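Local coordinates for protein probable arylamine n-acetyl transferase (Mycobacterium abscessus, PDB 4GUZ) that probably transfers the acetyl group of acetyl-coenzyme A to the amino group of arylamines, as other arylamine N-acetyltransferases do, at residues K47-V59 and A209-Q223. Residues are numbered along the deposited sequence; the frame is centred on the assembly and turned at random.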
# COMPACT_ATOMS: atom_id res chain seq x y z
N LYS A 47 -7.67 1.24 -5.01
CA LYS A 47 -7.30 -0.06 -5.54
C LYS A 47 -5.80 -0.25 -5.51
O LYS A 47 -5.05 0.73 -5.49
CB LYS A 47 -7.90 -0.25 -6.94
CG LYS A 47 -9.41 -0.49 -6.91
CD LYS A 47 -10.08 -0.10 -8.21
CE LYS A 47 -11.58 -0.29 -8.20
NZ LYS A 47 -12.27 0.57 -7.20
N TRP A 48 -5.36 -1.52 -5.47
CA TRP A 48 -3.93 -1.83 -5.38
C TRP A 48 -3.51 -2.72 -6.52
O TRP A 48 -4.05 -3.81 -6.68
CB TRP A 48 -3.58 -2.47 -4.02
CG TRP A 48 -2.12 -2.35 -3.66
CD1 TRP A 48 -1.57 -1.48 -2.77
CD2 TRP A 48 -1.02 -3.07 -4.25
NE1 TRP A 48 -0.21 -1.67 -2.70
CE2 TRP A 48 0.16 -2.59 -3.65
CE3 TRP A 48 -0.91 -4.08 -5.23
CZ2 TRP A 48 1.43 -3.10 -3.97
CZ3 TRP A 48 0.35 -4.55 -5.58
CH2 TRP A 48 1.50 -4.08 -4.94
N GLU A 49 -2.56 -2.25 -7.33
CA GLU A 49 -2.03 -2.98 -8.49
C GLU A 49 -0.74 -2.34 -8.99
O GLU A 49 -0.46 -1.18 -8.66
CB GLU A 49 -3.08 -3.05 -9.62
CG GLU A 49 -3.62 -1.68 -9.98
CD GLU A 49 -3.59 -1.29 -11.44
OE1 GLU A 49 -2.53 -1.45 -12.09
OE2 GLU A 49 -4.62 -0.76 -11.92
N ASN A 50 0.02 -3.07 -9.82
CA ASN A 50 1.31 -2.64 -10.38
C ASN A 50 1.32 -2.72 -11.92
O ASN A 50 2.40 -2.85 -12.50
CB ASN A 50 2.41 -3.58 -9.84
CG ASN A 50 2.33 -4.99 -10.43
OD1 ASN A 50 1.26 -5.47 -10.84
ND2 ASN A 50 3.48 -5.64 -10.57
N LEU A 51 0.13 -2.71 -12.57
CA LEU A 51 0.03 -2.97 -14.01
C LEU A 51 0.77 -1.95 -14.88
O LEU A 51 1.20 -2.32 -15.96
CB LEU A 51 -1.42 -3.16 -14.49
CG LEU A 51 -2.20 -4.32 -13.81
CD1 LEU A 51 -3.69 -4.32 -14.19
CD2 LEU A 51 -1.56 -5.67 -14.08
N ASP A 52 1.00 -0.71 -14.38
CA ASP A 52 1.78 0.28 -15.11
C ASP A 52 3.23 -0.15 -15.21
O ASP A 52 3.85 0.06 -16.26
CB ASP A 52 1.66 1.66 -14.46
CG ASP A 52 0.39 2.40 -14.82
OD1 ASP A 52 -0.43 1.85 -15.61
OD2 ASP A 52 0.18 3.50 -14.29
N ALA A 53 3.77 -0.77 -14.15
CA ALA A 53 5.16 -1.25 -14.12
C ALA A 53 5.32 -2.47 -15.01
O ALA A 53 6.33 -2.59 -15.72
CB ALA A 53 5.59 -1.58 -12.69
N VAL A 54 4.31 -3.36 -15.00
CA VAL A 54 4.34 -4.57 -15.82
C VAL A 54 4.26 -4.20 -17.31
O VAL A 54 4.99 -4.80 -18.10
CB VAL A 54 3.24 -5.58 -15.40
CG1 VAL A 54 3.32 -6.86 -16.23
CG2 VAL A 54 3.34 -5.90 -13.91
N LEU A 55 3.41 -3.21 -17.67
CA LEU A 55 3.19 -2.79 -19.05
C LEU A 55 4.18 -1.74 -19.56
O LEU A 55 4.43 -1.71 -20.77
CB LEU A 55 1.76 -2.24 -19.24
CG LEU A 55 0.56 -3.19 -18.97
CD1 LEU A 55 -0.71 -2.41 -18.69
CD2 LEU A 55 0.31 -4.11 -20.14
N HIS A 56 4.68 -0.83 -18.70
CA HIS A 56 5.52 0.28 -19.16
C HIS A 56 6.84 0.50 -18.38
O HIS A 56 7.61 1.38 -18.79
CB HIS A 56 4.70 1.59 -19.14
CG HIS A 56 3.38 1.50 -19.85
ND1 HIS A 56 3.29 1.17 -21.19
CD2 HIS A 56 2.13 1.70 -19.36
CE1 HIS A 56 2.00 1.15 -21.47
NE2 HIS A 56 1.26 1.48 -20.41
N LYS A 57 7.12 -0.27 -17.29
CA LYS A 57 8.34 -0.13 -16.47
C LYS A 57 8.47 1.32 -15.92
O LYS A 57 9.58 1.80 -15.65
CB LYS A 57 9.62 -0.53 -17.26
CG LYS A 57 9.59 -1.95 -17.87
CD LYS A 57 9.99 -3.04 -16.87
CE LYS A 57 9.43 -4.39 -17.25
NZ LYS A 57 7.94 -4.37 -17.32
N HIS A 58 7.31 2.00 -15.74
CA HIS A 58 7.20 3.39 -15.31
C HIS A 58 5.87 3.66 -14.60
O HIS A 58 4.81 3.20 -15.05
CB HIS A 58 7.34 4.33 -16.54
CG HIS A 58 7.13 5.78 -16.24
ND1 HIS A 58 5.92 6.41 -16.50
CD2 HIS A 58 7.99 6.69 -15.72
CE1 HIS A 58 6.08 7.66 -16.11
NE2 HIS A 58 7.31 7.88 -15.64
N VAL A 59 5.93 4.45 -13.52
CA VAL A 59 4.76 4.84 -12.72
C VAL A 59 4.87 6.34 -12.39
O VAL A 59 5.85 6.75 -11.76
CB VAL A 59 4.64 3.97 -11.43
CG1 VAL A 59 3.58 4.52 -10.49
CG2 VAL A 59 4.36 2.50 -11.75
N ALA A 209 9.76 -0.10 -10.26
CA ALA A 209 9.00 -0.22 -11.52
C ALA A 209 9.79 -0.83 -12.69
O ALA A 209 9.15 -1.41 -13.57
CB ALA A 209 8.44 1.13 -11.93
N SER A 210 11.15 -0.71 -12.73
CA SER A 210 11.89 -1.22 -13.90
C SER A 210 13.02 -2.25 -13.62
O SER A 210 13.38 -2.99 -14.54
CB SER A 210 12.48 -0.06 -14.70
OG SER A 210 13.47 0.64 -13.96
N SER A 211 13.60 -2.29 -12.40
CA SER A 211 14.71 -3.20 -12.12
C SER A 211 14.31 -4.67 -12.20
O SER A 211 13.26 -5.04 -11.66
CB SER A 211 15.35 -2.91 -10.77
OG SER A 211 16.42 -3.80 -10.47
N PRO A 212 15.16 -5.53 -12.83
CA PRO A 212 14.84 -6.97 -12.88
C PRO A 212 14.96 -7.63 -11.50
O PRO A 212 14.44 -8.74 -11.29
CB PRO A 212 15.87 -7.52 -13.87
CG PRO A 212 17.03 -6.59 -13.76
CD PRO A 212 16.44 -5.23 -13.50
N HIS A 213 15.63 -6.95 -10.55
CA HIS A 213 15.80 -7.40 -9.18
C HIS A 213 14.59 -6.98 -8.31
O HIS A 213 14.54 -7.29 -7.11
CB HIS A 213 17.14 -6.92 -8.60
CG HIS A 213 18.31 -7.55 -9.30
ND1 HIS A 213 19.02 -6.88 -10.27
CD2 HIS A 213 18.80 -8.81 -9.19
CE1 HIS A 213 19.94 -7.73 -10.70
NE2 HIS A 213 19.84 -8.91 -10.08
N SER A 214 13.58 -6.32 -8.93
CA SER A 214 12.31 -5.94 -8.31
C SER A 214 11.21 -6.89 -8.83
O SER A 214 10.99 -6.94 -10.05
CB SER A 214 11.96 -4.49 -8.60
OG SER A 214 10.65 -4.19 -8.13
N PRO A 215 10.52 -7.66 -7.95
CA PRO A 215 9.48 -8.59 -8.44
C PRO A 215 8.26 -7.90 -9.07
O PRO A 215 7.62 -8.49 -9.94
CB PRO A 215 9.08 -9.38 -7.19
CG PRO A 215 9.44 -8.49 -6.04
CD PRO A 215 10.66 -7.73 -6.48
N PHE A 216 7.97 -6.65 -8.66
CA PHE A 216 6.82 -5.90 -9.16
C PHE A 216 7.05 -5.29 -10.57
O PHE A 216 6.11 -4.75 -11.15
CB PHE A 216 6.41 -4.78 -8.17
CG PHE A 216 5.92 -5.24 -6.80
CD1 PHE A 216 5.22 -6.44 -6.65
CD2 PHE A 216 6.09 -4.44 -5.68
CE1 PHE A 216 4.76 -6.85 -5.39
CE2 PHE A 216 5.61 -4.84 -4.42
CZ PHE A 216 4.96 -6.05 -4.29
N SER A 217 8.27 -5.41 -11.13
CA SER A 217 8.55 -4.82 -12.45
C SER A 217 8.03 -5.66 -13.62
O SER A 217 7.65 -5.08 -14.64
CB SER A 217 10.05 -4.59 -12.63
OG SER A 217 10.79 -5.80 -12.67
N THR A 218 8.05 -7.00 -13.51
CA THR A 218 7.70 -7.84 -14.66
C THR A 218 6.37 -8.60 -14.55
O THR A 218 5.80 -8.91 -15.60
CB THR A 218 8.83 -8.84 -14.95
OG1 THR A 218 9.24 -9.48 -13.74
CG2 THR A 218 10.04 -8.17 -15.62
N ARG A 219 5.88 -8.94 -13.34
CA ARG A 219 4.66 -9.75 -13.27
C ARG A 219 3.56 -9.10 -12.45
O ARG A 219 3.83 -8.50 -11.42
CB ARG A 219 5.00 -11.13 -12.70
CG ARG A 219 5.87 -11.96 -13.66
CD ARG A 219 6.68 -13.02 -12.94
NE ARG A 219 5.86 -13.87 -12.09
CZ ARG A 219 5.31 -15.02 -12.47
NH1 ARG A 219 5.47 -15.46 -13.71
NH2 ARG A 219 4.59 -15.74 -11.61
N ALA A 220 2.30 -9.22 -12.94
CA ALA A 220 1.10 -8.64 -12.34
C ALA A 220 0.92 -9.04 -10.87
O ALA A 220 1.11 -10.20 -10.51
CB ALA A 220 -0.14 -9.05 -13.13
N PHE A 221 0.66 -8.04 -10.02
CA PHE A 221 0.39 -8.24 -8.59
C PHE A 221 -0.73 -7.29 -8.25
O PHE A 221 -0.57 -6.08 -8.40
CB PHE A 221 1.63 -8.03 -7.71
CG PHE A 221 1.59 -8.81 -6.42
CD1 PHE A 221 1.82 -10.18 -6.40
CD2 PHE A 221 1.35 -8.17 -5.20
CE1 PHE A 221 1.77 -10.91 -5.20
CE2 PHE A 221 1.36 -8.89 -4.00
CZ PHE A 221 1.57 -10.25 -4.00
N VAL A 222 -1.89 -7.84 -7.92
CA VAL A 222 -3.10 -7.06 -7.64
C VAL A 222 -3.64 -7.50 -6.29
O VAL A 222 -3.62 -8.69 -5.97
CB VAL A 222 -4.12 -7.23 -8.80
CG1 VAL A 222 -5.37 -6.41 -8.56
CG2 VAL A 222 -3.50 -6.85 -10.15
N GLN A 223 -4.05 -6.54 -5.44
CA GLN A 223 -4.47 -6.91 -4.09
C GLN A 223 -5.72 -6.18 -3.65
O GLN A 223 -5.98 -5.07 -4.12
CB GLN A 223 -3.34 -6.63 -3.08
CG GLN A 223 -1.98 -7.30 -3.41
CD GLN A 223 -1.00 -7.05 -2.30
OE1 GLN A 223 -1.17 -7.53 -1.19
NE2 GLN A 223 0.03 -6.22 -2.56
O HOH W 1 -7.75 -3.23 -4.67
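Trp-48 has the Gln-223 amide standing steeply over one indole face, planes 72° apart, with NE2 3.3 Å above the ring plane towards the rim. The indole's six-membered ring turns its edge, through CH2, to the face of Phe-216 in a T-shaped stack, while CZ3 meets the Phe-221 ring at its edge. NE1 bonds to Gly-133 O; the side chain lies near, without touching, a probable Cys-79/His-116/Asp-131 triad, as in this family. Residues 48-49 flank the antiparallel sheet beside strand 221-226, and Gln-223 N bonds to Trp-48 O (3.0 Å). Asn-50 is the polar hub, CG between backbone N and carbonyl carbon (chi1 71°). Its OD1 accepts from Phe-221 N at 2.8 Å. ND2 gives to Phe-216 O and, in the amide plane, to Arg-219 O. On helix 51-56, Leu-51 CD2 touches Ala-220 CB, Ala-53 CB packs on Ala-209, and Val-54 lies along the 218-220 backbone. Lys-57 folds back over the last helical turn (chi2 -83°), bringing NZ to Ser-217 O and Ala-53 O. Those acceptors, Ala-53 O and Ser-217 O, lie only 3.0 Å apart, and the shared ammonium probably offsets their repulsion; with buried Asn-50's three-bond grip, it ties both ends of helix 51-56 to the 216-219 loop and the start of strand 221-226.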